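Glycosyl hydrolase family 2, TIM barrel domain protein (Faecalibacterium prausnitzii A2-165, PDB 6ED2) probably hydrolyses beta-glucuronides, acting as a gut bacterial beta-glucuronidase of glycosyl hydrolase family 2, and carries bound magnesium. Local coordinates at residues D189-Y193 / F585-E589; I196-V200 / P358-E362; R339-L343 / Q605-K609; S432-W436 / D464-P469; T477-D481 / E518-W522. All coordinates share one frame; numbering follows the deposited sequence.

Contact 1. Residues D189-Y193 / F585-E589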
# COMPACT_ATOMS: atom_id res chain seq x y z
N ASP A 189 -0.94 5.32 -25.59
CA ASP A 189 -0.48 5.04 -24.22
C ASP A 189 -0.93 3.66 -23.72
O ASP A 189 -0.20 3.04 -22.95
CB ASP A 189 -0.97 6.15 -23.27
CG ASP A 189 -0.29 6.11 -21.89
OD1 ASP A 189 -0.72 6.87 -20.99
OD2 ASP A 189 0.67 5.33 -21.71
N PHE A 190 -2.06 3.14 -24.19
CA PHE A 190 -2.70 2.00 -23.55
C PHE A 190 -2.12 0.67 -24.06
O PHE A 190 -1.56 0.60 -25.15
CB PHE A 190 -4.23 2.05 -23.74
CG PHE A 190 -4.69 2.25 -25.17
CD1 PHE A 190 -5.14 1.17 -25.93
CD2 PHE A 190 -4.73 3.52 -25.72
CE1 PHE A 190 -5.59 1.35 -27.24
CE2 PHE A 190 -5.19 3.71 -27.03
CZ PHE A 190 -5.63 2.62 -27.79
N TYR A 191 -2.23 -0.36 -23.23
CA TYR A 191 -1.65 -1.65 -23.56
C TYR A 191 -2.34 -2.26 -24.79
O TYR A 191 -3.55 -2.11 -25.00
CB TYR A 191 -1.76 -2.61 -22.37
CG TYR A 191 -0.88 -3.85 -22.52
CD1 TYR A 191 0.44 -3.84 -22.08
CD2 TYR A 191 -1.36 -5.01 -23.15
CE1 TYR A 191 1.26 -4.96 -22.23
CE2 TYR A 191 -0.53 -6.13 -23.31
CZ TYR A 191 0.77 -6.09 -22.85
OH TYR A 191 1.60 -7.19 -23.00
N ASN A 192 -1.56 -2.96 -25.61
CA ASN A 192 -2.07 -3.53 -26.86
C ASN A 192 -2.83 -4.84 -26.61
O ASN A 192 -2.51 -5.89 -27.16
CB ASN A 192 -0.93 -3.73 -27.85
CG ASN A 192 -1.44 -4.05 -29.26
OD1 ASN A 192 -2.39 -3.43 -29.74
ND2 ASN A 192 -0.79 -5.01 -29.93
N TYR A 193 -3.87 -4.76 -25.78
CA TYR A 193 -4.71 -5.93 -25.52
C TYR A 193 -5.35 -6.42 -26.82
O TYR A 193 -5.92 -5.63 -27.58
CB TYR A 193 -5.80 -5.58 -24.51
CG TYR A 193 -5.33 -5.53 -23.07
CD1 TYR A 193 -4.67 -6.62 -22.49
CD2 TYR A 193 -5.54 -4.39 -22.29
CE1 TYR A 193 -4.23 -6.58 -21.17
CE2 TYR A 193 -5.10 -4.33 -20.98
CZ TYR A 193 -4.45 -5.43 -20.42
OH TYR A 193 -4.03 -5.36 -19.11
N PHE A 585 -5.69 2.02 -15.38
CA PHE A 585 -5.78 1.10 -16.51
C PHE A 585 -4.37 0.75 -16.95
O PHE A 585 -3.40 1.43 -16.60
CB PHE A 585 -6.59 1.69 -17.68
CG PHE A 585 -5.99 2.95 -18.28
CD1 PHE A 585 -5.12 2.87 -19.35
CD2 PHE A 585 -6.33 4.21 -17.79
CE1 PHE A 585 -4.56 4.03 -19.91
CE2 PHE A 585 -5.78 5.37 -18.35
CZ PHE A 585 -4.90 5.28 -19.42
N GLN A 586 -4.28 -0.31 -17.76
CA GLN A 586 -2.99 -0.86 -18.16
C GLN A 586 -2.42 -0.15 -19.38
O GLN A 586 -3.13 0.11 -20.36
CB GLN A 586 -3.11 -2.36 -18.46
CG GLN A 586 -1.78 -3.06 -18.41
CD GLN A 586 -1.16 -2.95 -17.04
OE1 GLN A 586 -1.84 -3.20 -16.04
NE2 GLN A 586 0.09 -2.52 -16.97
N THR A 587 -1.12 0.11 -19.33
CA THR A 587 -0.32 0.67 -20.41
C THR A 587 0.83 -0.30 -20.69
O THR A 587 1.03 -1.27 -19.97
CB THR A 587 0.24 2.04 -20.04
OG1 THR A 587 1.22 1.88 -19.01
CG2 THR A 587 -0.88 2.97 -19.54
N THR A 588 1.60 -0.00 -21.72
CA THR A 588 2.86 -0.71 -21.90
C THR A 588 3.81 -0.39 -20.75
O THR A 588 3.63 0.59 -20.02
CB THR A 588 3.51 -0.33 -23.23
OG1 THR A 588 3.62 1.09 -23.28
CG2 THR A 588 2.64 -0.79 -24.39
N GLU A 589 4.83 -1.24 -20.58
CA GLU A 589 5.81 -1.02 -19.53
C GLU A 589 6.65 0.22 -19.81
O GLU A 589 6.93 0.54 -20.96
CB GLU A 589 6.75 -2.23 -19.40
CG GLU A 589 6.10 -3.51 -18.91
CD GLU A 589 7.12 -4.56 -18.47
OE1 GLU A 589 8.09 -4.23 -17.75
OE2 GLU A 589 6.95 -5.74 -18.85
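With a first torsion of -166°, Tyr191 sends its ring off on the far side of the backbone N and alongside Thr587 and Thr588; in Gln586 a similar first torsion (-161°) lays CG beside CB against Tyr193 OH, and the bend at the second turns the amide away, where NE2 makes a weak bond to Thr587 O. Residues 189-193 and 585-588 run nearly perpendicular, 95° apart, and meet in a single beta bridge between Phe190 and Thr587. One backbone hydrogen bond joins them, Tyr191 N to Gln586 O at 3.0 Å. Just beyond it, Thr587 O comes up to the edge of the Tyr191 ring, 3.4 Å from Tyr191 CD1. The phenol of Tyr193 reaches across Gln586 at about a right angle, its OH 3.2 Å from Gln586 CB; that hydroxyl is held by Asp79 and Arg604. On the other flank Thr587 turns CB to the Asp189 backbone, 3.1 Å from Asp189 O, and its CG2 methyl lies 3.6 Å from Asp189 OD2. Thr587 OG1 instead donates to Thr588 O, at 2.9 Å. The polar ends of residues 189-193 find partners elsewhere in the chain: Asp189 in Arg593, Tyr191 OH in Arg87. Behind the bridge, Phe190 CB touches Phe585 CE1 at 4.3 Å. The whole is an interface of sugar-binding and TIM-barrel domains, consistent with the multidomain build of family 2: a sugar-binding-domain loop set against the loop that follows barrel strand 574-580, at the barrel end where such enzymes keep their active site.

Contact 2. Residues I196-V200 / P358-E362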
# COMPACT_ATOMS: atom_id res chain seq x y z
N ILE A 196 -10.44 -11.94 -28.44
CA ILE A 196 -11.84 -11.78 -28.82
C ILE A 196 -12.54 -11.17 -27.61
O ILE A 196 -12.85 -11.86 -26.63
CB ILE A 196 -12.49 -13.09 -29.25
CG1 ILE A 196 -11.75 -13.68 -30.43
CG2 ILE A 196 -13.94 -12.86 -29.64
CD1 ILE A 196 -12.49 -14.83 -31.06
N HIS A 197 -12.80 -9.87 -27.70
CA HIS A 197 -13.15 -9.06 -26.55
C HIS A 197 -14.64 -9.01 -26.27
O HIS A 197 -15.03 -8.53 -25.20
CB HIS A 197 -12.65 -7.62 -26.76
CG HIS A 197 -11.17 -7.48 -26.69
ND1 HIS A 197 -10.48 -6.47 -27.31
CD2 HIS A 197 -10.23 -8.24 -26.05
CE1 HIS A 197 -9.19 -6.60 -27.07
NE2 HIS A 197 -9.02 -7.65 -26.29
N ARG A 198 -15.48 -9.45 -27.20
CA ARG A 198 -16.91 -9.19 -27.07
C ARG A 198 -17.70 -10.43 -27.44
O ARG A 198 -17.15 -11.37 -28.04
CB ARG A 198 -17.31 -8.00 -27.96
CG ARG A 198 -16.78 -6.68 -27.44
CD ARG A 198 -16.94 -5.54 -28.44
NE ARG A 198 -16.08 -4.42 -28.04
CZ ARG A 198 -15.97 -3.27 -28.71
NH1 ARG A 198 -16.68 -3.06 -29.82
NH2 ARG A 198 -15.16 -2.33 -28.25
N PRO A 199 -18.97 -10.50 -27.06
CA PRO A 199 -19.78 -11.68 -27.35
C PRO A 199 -19.79 -12.05 -28.83
O PRO A 199 -19.82 -11.19 -29.71
CB PRO A 199 -21.18 -11.28 -26.88
CG PRO A 199 -20.91 -10.34 -25.77
CD PRO A 199 -19.65 -9.60 -26.10
N VAL A 200 -19.74 -13.37 -29.07
CA VAL A 200 -19.87 -13.99 -30.39
C VAL A 200 -21.24 -14.66 -30.46
O VAL A 200 -21.72 -15.21 -29.46
CB VAL A 200 -18.74 -15.01 -30.62
CG1 VAL A 200 -18.88 -15.74 -31.98
CG2 VAL A 200 -17.35 -14.34 -30.46
N PRO A 358 -14.45 2.58 -30.19
CA PRO A 358 -15.85 2.30 -29.86
C PRO A 358 -15.91 1.16 -28.85
O PRO A 358 -15.10 0.23 -28.88
CB PRO A 358 -16.47 1.92 -31.21
CG PRO A 358 -15.52 2.41 -32.22
CD PRO A 358 -14.16 2.35 -31.61
N TYR A 359 -16.84 1.27 -27.92
CA TYR A 359 -16.95 0.29 -26.85
C TYR A 359 -17.92 -0.82 -27.26
O TYR A 359 -18.61 -0.72 -28.28
CB TYR A 359 -17.42 0.95 -25.55
CG TYR A 359 -16.39 1.83 -24.87
CD1 TYR A 359 -15.07 1.87 -25.30
CD2 TYR A 359 -16.75 2.62 -23.78
CE1 TYR A 359 -14.13 2.68 -24.67
CE2 TYR A 359 -15.82 3.43 -23.13
CZ TYR A 359 -14.52 3.45 -23.58
OH TYR A 359 -13.60 4.25 -22.93
N ALA A 360 -17.98 -1.88 -26.45
CA ALA A 360 -19.01 -2.90 -26.63
C ALA A 360 -20.39 -2.26 -26.59
O ALA A 360 -20.65 -1.36 -25.79
CB ALA A 360 -18.91 -3.98 -25.54
N GLU A 361 -21.28 -2.75 -27.46
CA GLU A 361 -22.64 -2.21 -27.54
C GLU A 361 -23.32 -2.18 -26.18
O GLU A 361 -24.08 -1.25 -25.89
CB GLU A 361 -23.48 -3.04 -28.53
CG GLU A 361 -23.02 -3.03 -30.00
CD GLU A 361 -22.05 -4.16 -30.37
OE1 GLU A 361 -21.13 -4.47 -29.57
OE2 GLU A 361 -22.19 -4.72 -31.49
N GLU A 362 -23.06 -3.19 -25.33
CA GLU A 362 -23.74 -3.30 -24.05
C GLU A 362 -23.52 -2.07 -23.16
O GLU A 362 -24.40 -1.72 -22.36
CB GLU A 362 -23.28 -4.57 -23.33
CG GLU A 362 -23.79 -5.86 -23.97
CD GLU A 362 -22.96 -6.35 -25.13
OE1 GLU A 362 -22.16 -5.58 -25.74
OE2 GLU A 362 -23.11 -7.55 -25.45
O HOH W 1 -18.89 -4.27 -31.22
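Arg198 lies flat on the backbone of residues 358-362, one face of its guanidinium pressed over the peptide link between Tyr359 and Ala360. Ala360 N sits over the middle of that face, 3.3 Å from Arg198 CZ, and Tyr359 C lies nearer the rim, 3.3 Å from Arg198 NH2. The chain leading there is stretched out from CG to NE, and it passes Ala360 closely enough for Arg198 CD to rest 3.8 Å from Ala360 CB. At the edge of the group, close to its own plane, Arg198 NH2 gives a short hydrogen bond to Pro358 O (2.6 Å, 154° at the hydrogen), tilted 21° from the carbonyl plane. A water also lies in the guanidinium plane: it accepts from Arg198 NH1 at 2.9 Å and donates to Glu361 OE1 at 2.8 Å, linking two opposite charges that do not touch. Next door, Pro199 and Glu362 come from opposite directions, Pro199 CG stopping 3.6 Å from Glu362 OE2, an oxygen bonded to Tyr30. Arg198 belongs to the sugar-binding domain and Pro358 to Glu362 to the barrel, so this is a second seam between the two. Glu323 ties it further, forming a salt bridge with Arg198 NH2 and accepting from Ala360 N, while Phe137 O takes a hydrogen bond from NH1. With carbonyls, a carboxylate and a water sharing its N-H groups, the buried arginine probably keeps its positive charge and is held against rotation.

Contact 3. Residues R339-L343 / Q605-K609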
# COMPACT_ATOMS: atom_id res chain seq x y z
N ARG A 339 -21.20 -2.01 -12.14
CA ARG A 339 -20.50 -1.30 -11.08
C ARG A 339 -20.00 0.06 -11.56
O ARG A 339 -20.12 1.06 -10.84
CB ARG A 339 -19.33 -2.16 -10.57
CG ARG A 339 -18.37 -1.46 -9.63
CD ARG A 339 -18.97 -1.23 -8.25
NE ARG A 339 -17.94 -0.74 -7.33
CZ ARG A 339 -18.19 -0.33 -6.08
NH1 ARG A 339 -19.42 -0.35 -5.61
NH2 ARG A 339 -17.19 0.10 -5.32
N ASP A 340 -19.47 0.13 -12.79
CA ASP A 340 -18.95 1.41 -13.29
C ASP A 340 -20.06 2.45 -13.40
O ASP A 340 -19.89 3.61 -12.98
CB ASP A 340 -18.25 1.20 -14.64
CG ASP A 340 -16.92 0.44 -14.51
OD1 ASP A 340 -16.52 0.10 -13.37
OD2 ASP A 340 -16.26 0.16 -15.54
N PHE A 341 -21.23 2.05 -13.91
CA PHE A 341 -22.36 2.99 -13.94
C PHE A 341 -22.84 3.37 -12.54
O PHE A 341 -23.16 4.54 -12.29
CB PHE A 341 -23.48 2.41 -14.80
CG PHE A 341 -23.28 2.66 -16.28
CD1 PHE A 341 -23.81 3.81 -16.88
CD2 PHE A 341 -22.52 1.79 -17.05
CE1 PHE A 341 -23.61 4.06 -18.23
CE2 PHE A 341 -22.32 2.04 -18.41
CZ PHE A 341 -22.86 3.17 -19.00
N GLU A 342 -22.89 2.40 -11.61
CA GLU A 342 -23.23 2.76 -10.23
C GLU A 342 -22.25 3.80 -9.67
O GLU A 342 -22.66 4.73 -8.97
CB GLU A 342 -23.27 1.51 -9.34
CG GLU A 342 -24.42 0.54 -9.67
CD GLU A 342 -25.78 1.24 -9.72
OE1 GLU A 342 -26.32 1.59 -8.64
OE2 GLU A 342 -26.30 1.46 -10.85
N LEU A 343 -20.96 3.65 -9.98
CA LEU A 343 -19.96 4.63 -9.56
C LEU A 343 -20.15 5.97 -10.28
O LEU A 343 -20.04 7.04 -9.67
CB LEU A 343 -18.56 4.10 -9.83
CG LEU A 343 -18.09 2.91 -8.99
CD1 LEU A 343 -16.75 2.39 -9.50
CD2 LEU A 343 -17.99 3.32 -7.52
N GLN A 605 -9.76 -1.79 -9.44
CA GLN A 605 -10.71 -2.65 -8.75
C GLN A 605 -12.01 -1.93 -8.41
O GLN A 605 -12.85 -2.48 -7.69
CB GLN A 605 -10.07 -3.21 -7.47
CG GLN A 605 -8.82 -4.06 -7.75
CD GLN A 605 -7.58 -3.24 -8.14
OE1 GLN A 605 -7.37 -2.13 -7.64
NE2 GLN A 605 -6.76 -3.78 -9.05
N ARG A 606 -12.14 -0.69 -8.88
CA ARG A 606 -13.40 0.05 -8.85
C ARG A 606 -13.75 0.53 -7.45
O ARG A 606 -14.91 0.49 -7.03
CB ARG A 606 -14.54 -0.78 -9.44
CG ARG A 606 -14.75 -0.55 -10.91
CD ARG A 606 -13.48 -0.75 -11.74
NE ARG A 606 -13.79 -0.62 -13.16
CZ ARG A 606 -12.90 -0.73 -14.14
NH1 ARG A 606 -11.62 -0.98 -13.88
NH2 ARG A 606 -13.30 -0.60 -15.41
N GLN A 607 -12.74 1.01 -6.73
CA GLN A 607 -12.99 1.70 -5.48
C GLN A 607 -12.50 3.14 -5.58
O GLN A 607 -11.57 3.42 -6.33
CB GLN A 607 -12.31 1.00 -4.29
CG GLN A 607 -12.71 -0.44 -4.13
CD GLN A 607 -14.19 -0.61 -3.78
OE1 GLN A 607 -14.87 0.33 -3.37
NE2 GLN A 607 -14.69 -1.84 -3.95
N PRO A 608 -13.10 4.06 -4.83
CA PRO A 608 -12.72 5.47 -4.99
C PRO A 608 -11.32 5.76 -4.47
O PRO A 608 -10.87 5.18 -3.48
CB PRO A 608 -13.78 6.22 -4.17
CG PRO A 608 -14.27 5.24 -3.21
CD PRO A 608 -14.20 3.89 -3.87
N LYS A 609 -10.63 6.66 -5.17
CA LYS A 609 -9.50 7.37 -4.59
C LYS A 609 -10.00 8.68 -4.01
O LYS A 609 -11.16 9.06 -4.17
CB LYS A 609 -8.41 7.61 -5.63
CG LYS A 609 -7.81 6.36 -6.28
CD LYS A 609 -6.54 6.78 -7.05
CE LYS A 609 -6.40 6.05 -8.33
NZ LYS A 609 -5.31 6.65 -9.18
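Helix 334-347 turns the side of Arg339, Asp340 and Leu343 to a loop that bends at Arg606, in a left-handed backbone conformation (phi 74°, psi 41°), the nearest alpha carbons, Asp340 CA and Arg606 CA, being 7.2 Å apart. Two arginines slide past each other in opposite directions here, each reaching for something on the other's chain. Arg339, bent at its second torsion, grips Arg606 O side-on with two nitrogens: NH2 at 2.9 Å nearly in line with the carbonyl, and NE at a longer 3.3 Å. Arg606 does the same to the helix, but spreads its bonds over both oxygens of Asp340, with NE on OD1 at 2.8 Å and NH2 on OD2 at 3.1 Å. Both oxygens are met on their syn sides, and the carboxylate and guanidinium planes are only 19° apart, a nearly coplanar bidentate salt bridge. Between the two grips the aliphatic parts fill in: Arg339 CG lies 3.9 Å from Arg606 CB, and Leu343 CD1, coming in crosswise, 3.8 Å from Arg606 CG. Leu343 CD2 lies over the centre of one face of the Arg339 guanidinium, 3.9 Å above its plane. Helix and loop both meet another subunit: Arg339 NH2 and Gln607 OE1 bond to Leu547 O and N of the fourth subunit. Asp340 OD2 is shared with Arg321, so the carboxylate has two positive partners, Arg606 and Arg321, which would favour its ionised form and offset the charge of the buried Arg606.

Contact 4. Residues S432-W436 / D464-P469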
# COMPACT_ATOMS: atom_id res chain seq x y z
N SER A 432 -28.26 7.81 -25.90
CA SER A 432 -27.11 8.25 -25.12
C SER A 432 -26.04 8.92 -25.98
O SER A 432 -25.34 9.81 -25.49
CB SER A 432 -26.50 7.07 -24.34
OG SER A 432 -26.00 6.06 -25.21
N VAL A 433 -25.89 8.52 -27.24
CA VAL A 433 -24.81 9.00 -28.10
C VAL A 433 -25.18 10.38 -28.65
O VAL A 433 -26.12 10.52 -29.44
CB VAL A 433 -24.53 8.01 -29.23
CG1 VAL A 433 -23.55 8.60 -30.27
CG2 VAL A 433 -23.97 6.71 -28.65
N ILE A 434 -24.43 11.41 -28.25
CA ILE A 434 -24.75 12.79 -28.62
C ILE A 434 -23.64 13.49 -29.41
O ILE A 434 -23.82 14.63 -29.83
CB ILE A 434 -25.14 13.64 -27.39
CG1 ILE A 434 -24.16 13.46 -26.23
CG2 ILE A 434 -26.54 13.30 -26.92
CD1 ILE A 434 -22.93 14.34 -26.30
N ALA A 435 -22.49 12.84 -29.63
CA ALA A 435 -21.41 13.51 -30.34
C ALA A 435 -20.41 12.47 -30.83
O ALA A 435 -20.34 11.36 -30.29
CB ALA A 435 -20.69 14.55 -29.46
N TRP A 436 -19.64 12.86 -31.85
CA TRP A 436 -18.64 12.01 -32.48
C TRP A 436 -17.26 12.63 -32.28
O TRP A 436 -17.07 13.81 -32.58
CB TRP A 436 -18.89 11.86 -33.99
CG TRP A 436 -20.31 11.53 -34.34
CD1 TRP A 436 -21.22 12.35 -34.95
CD2 TRP A 436 -21.00 10.30 -34.08
NE1 TRP A 436 -22.42 11.69 -35.11
CE2 TRP A 436 -22.31 10.43 -34.58
CE3 TRP A 436 -20.62 9.09 -33.48
CZ2 TRP A 436 -23.25 9.40 -34.49
CZ3 TRP A 436 -21.56 8.06 -33.40
CH2 TRP A 436 -22.85 8.23 -33.89
N ASP A 464 -24.58 10.82 -40.31
CA ASP A 464 -25.43 10.89 -39.14
C ASP A 464 -26.75 11.55 -39.48
O ASP A 464 -26.78 12.77 -39.70
CB ASP A 464 -24.73 11.64 -38.01
CG ASP A 464 -25.56 11.65 -36.73
OD1 ASP A 464 -26.65 11.05 -36.73
OD2 ASP A 464 -25.13 12.28 -35.74
N PRO A 465 -27.86 10.81 -39.49
CA PRO A 465 -29.16 11.46 -39.73
C PRO A 465 -29.49 12.52 -38.71
O PRO A 465 -30.28 13.42 -39.00
CB PRO A 465 -30.17 10.29 -39.64
CG PRO A 465 -29.36 9.05 -39.68
CD PRO A 465 -28.02 9.40 -39.11
N GLN A 466 -28.92 12.45 -37.52
CA GLN A 466 -29.24 13.43 -36.49
C GLN A 466 -28.28 14.61 -36.47
O GLN A 466 -28.52 15.56 -35.72
CB GLN A 466 -29.25 12.76 -35.10
CG GLN A 466 -30.31 11.69 -34.96
CD GLN A 466 -30.25 10.97 -33.62
OE1 GLN A 466 -29.84 11.54 -32.60
NE2 GLN A 466 -30.67 9.72 -33.61
N LYS A 467 -27.21 14.56 -37.27
CA LYS A 467 -26.31 15.71 -37.43
C LYS A 467 -25.77 16.15 -36.07
O LYS A 467 -25.78 17.33 -35.72
CB LYS A 467 -27.03 16.85 -38.16
CG LYS A 467 -27.55 16.45 -39.56
CD LYS A 467 -26.38 16.39 -40.57
CE LYS A 467 -26.81 15.93 -41.98
NZ LYS A 467 -26.63 14.45 -42.20
N ARG A 468 -25.31 15.17 -35.29
CA ARG A 468 -24.76 15.45 -33.97
C ARG A 468 -23.38 16.10 -34.10
O ARG A 468 -22.65 15.83 -35.06
CB ARG A 468 -24.65 14.16 -33.16
CG ARG A 468 -25.90 13.83 -32.38
CD ARG A 468 -25.94 12.35 -32.03
NE ARG A 468 -26.20 11.53 -33.21
CZ ARG A 468 -26.76 10.32 -33.16
NH1 ARG A 468 -27.10 9.76 -31.99
NH2 ARG A 468 -26.98 9.67 -34.30
N PRO A 469 -23.00 16.92 -33.13
CA PRO A 469 -21.74 17.68 -33.24
C PRO A 469 -20.51 16.79 -33.33
O PRO A 469 -20.48 15.68 -32.79
CB PRO A 469 -21.72 18.52 -31.95
CG PRO A 469 -22.70 17.85 -31.03
CD PRO A 469 -23.75 17.25 -31.91
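Asp464 OD2 is gripped by three donors: Trp436 NE1 at 2.8 Å from across the contact, and Arg468 N at 2.9 Å and Arg468 NE at 2.8 Å from its own loop. Asp464 OD2 lies close to the indole plane, but the N-H meets it from 43° above the carboxylate plane, ring and carboxylate standing nearly perpendicular (82°). Arg468 NE takes the syn side of OD2, and Arg468 NH2 reaches Asp464 OD1 at 2.8 Å, completing a side-on salt bridge. OD1 also accepts from Gln466 N, an Asx turn set within the type I turn from Asp464 to Lys467. A bend at the third torsion of Arg468 (-71°) brings NH1 to Val433 O, 2.8 Å away. One face of the guanidinium meets Trp436 CZ2, 3.7 Å from Arg468 NH2, and the opposite face is covered by Gln466 OE1. Shortening Arg468 to an alanine is likely to leave the buried Asp464 carboxylate without its counter-charge and Val433 O with just the weak bond from Arg298, with a gap beside the indole. Beyond this cluster, Trp436 N bonds to Pro469 O at 3.1 Å, beginning the pairing of the parallel strands 433-440 and 470-474. Helix 449-463 connects these two in a beta-alpha-beta crossover of the barrel, strand 373-377 flanks the first strand on its other side, and Phe300 and Ile302 of strand 300-303 pack on Pro469.

Contact 5. Residues T477-D481 / E518-W522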
# COMPACT_ATOMS: atom_id res chain seq x y z
N THR A 477 0.76 20.09 -27.80
CA THR A 477 1.62 20.81 -28.73
C THR A 477 0.86 21.47 -29.87
O THR A 477 1.50 22.09 -30.73
CB THR A 477 2.66 19.85 -29.32
OG1 THR A 477 1.98 18.76 -29.95
CG2 THR A 477 3.58 19.32 -28.23
N SER A 478 -0.46 21.33 -29.94
CA SER A 478 -1.27 22.03 -30.94
C SER A 478 -1.96 23.19 -30.24
O SER A 478 -2.85 22.98 -29.43
CB SER A 478 -2.29 21.10 -31.59
OG SER A 478 -1.65 20.15 -32.43
N LEU A 479 -1.55 24.41 -30.57
CA LEU A 479 -1.98 25.62 -29.88
C LEU A 479 -3.08 26.32 -30.67
O LEU A 479 -3.32 26.00 -31.84
CB LEU A 479 -0.78 26.55 -29.67
CG LEU A 479 0.39 25.89 -28.91
CD1 LEU A 479 1.48 26.90 -28.62
CD2 LEU A 479 -0.09 25.22 -27.61
N PRO A 480 -3.78 27.27 -30.06
CA PRO A 480 -4.87 27.96 -30.78
C PRO A 480 -4.44 28.53 -32.13
O PRO A 480 -5.23 28.51 -33.09
CB PRO A 480 -5.27 29.08 -29.81
CG PRO A 480 -4.89 28.57 -28.47
CD PRO A 480 -3.70 27.70 -28.65
N ASP A 481 -3.21 29.00 -32.22
CA ASP A 481 -2.70 29.71 -33.38
C ASP A 481 -1.91 28.83 -34.33
O ASP A 481 -1.60 29.27 -35.44
CB ASP A 481 -1.82 30.89 -32.92
CG ASP A 481 -0.87 30.51 -31.75
OD1 ASP A 481 0.36 30.76 -31.90
OD2 ASP A 481 -1.32 29.99 -30.70
N GLU A 518 -2.81 30.18 -22.60
CA GLU A 518 -3.32 29.44 -23.75
C GLU A 518 -4.83 29.60 -23.89
O GLU A 518 -5.35 29.71 -25.01
CB GLU A 518 -2.96 27.95 -23.67
CG GLU A 518 -3.18 27.22 -25.01
CD GLU A 518 -3.08 25.69 -24.93
OE1 GLU A 518 -2.39 25.18 -24.03
OE2 GLU A 518 -3.67 25.00 -25.81
N MET A 519 -5.56 29.61 -22.78
CA MET A 519 -7.01 29.74 -22.87
C MET A 519 -7.40 31.08 -23.49
O MET A 519 -8.41 31.15 -24.22
CB MET A 519 -7.66 29.58 -21.49
CG MET A 519 -7.53 28.17 -20.92
SD MET A 519 -7.94 26.89 -22.12
CE MET A 519 -9.71 27.06 -22.15
N ASP A 520 -6.64 32.15 -23.22
CA ASP A 520 -6.92 33.42 -23.89
C ASP A 520 -6.78 33.28 -25.40
O ASP A 520 -7.54 33.91 -26.14
CB ASP A 520 -5.99 34.53 -23.37
CG ASP A 520 -6.18 34.82 -21.87
OD1 ASP A 520 -7.29 34.60 -21.32
OD2 ASP A 520 -5.19 35.27 -21.23
N GLY A 521 -5.84 32.46 -25.86
CA GLY A 521 -5.76 32.15 -27.28
C GLY A 521 -6.99 31.41 -27.80
O GLY A 521 -7.55 31.78 -28.83
N TRP A 522 -7.42 30.36 -27.08
CA TRP A 522 -8.62 29.63 -27.50
C TRP A 522 -9.84 30.54 -27.53
O TRP A 522 -10.71 30.39 -28.40
CB TRP A 522 -8.87 28.41 -26.59
CG TRP A 522 -7.92 27.35 -26.89
CD1 TRP A 522 -6.85 26.96 -26.13
CD2 TRP A 522 -7.87 26.57 -28.09
NE1 TRP A 522 -6.14 25.98 -26.79
CE2 TRP A 522 -6.75 25.72 -27.99
CE3 TRP A 522 -8.66 26.51 -29.24
CZ2 TRP A 522 -6.40 24.82 -29.00
CZ3 TRP A 522 -8.32 25.61 -30.24
CH2 TRP A 522 -7.20 24.77 -30.11
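This is a proline-on-tryptophan CH-pi contact in the TIM barrel, fastening the long loop after strand 470-474 to helix 508-525, one of the helices wrapped round the barrel. Pro480 carries it. Its CG stands 3.3 Å from the centroid of the five-membered ring of Trp522, only 8° off the ring normal, so a CH bond can point straight into the indole face. The same CG is 3.3 Å from Trp522 NE1, and the rest of the pyrrolidine settles on the helix around it: Pro480 CB lies 3.5 Å from Gly521 C, where the absence of a side chain leaves room for it, and Pro480 CD lies 3.7 Å from Glu518 CG. Leu479 comes in crosswise at the end of Glu518, its CD2 4.0 Å from Glu518 OE2. No hydrogen bond joins the two segments; the polar work is done one helical turn apart on the helix itself. Glu518, whose first torsion (-166°) swings CG away from the backbone N, extends along the helix to the edge of the indole, in its plane, and its carboxylate is held in addition by Arg496 and Tyr498. On the barrel side the tryptophan packs on Val492, Leu494 and Leu531. Replacing Trp522 by an alanine would probably strip Pro480 of the face it rests on, open a gap between loop and helix, and cost Glu518 one of its donors. Helping to fix the turn of the indole is a nearly straight bond, 170° at the hydrogen, from Trp522 NE1 to Glu518 OE2, 2.8 Å long.

How the contacts relate
Contacts 1 and 2 are seams between the sugar-binding domain and the barrel, with adjoining sugar-binding-domain segments and centres about 19 Å apart. Contacts 3 to 5 are within the barrel. Contact 3 lies near both without touching either: its centre is about 20 Å from each, nearest atoms about 7 Å from contact 1 and 6 Å from contact 2, and its loop follows strand 574-580, as do residues 585-589. Contact 4 lies across the chain's centre from contact 1, centres about 29 Å apart; contact 5 is the outlier, about 37 Å from contact 2 between centres. None is at the magnesium site of Thr239 and Glu241; another magnesium ion is about 4 Å from the Phe190 side chain.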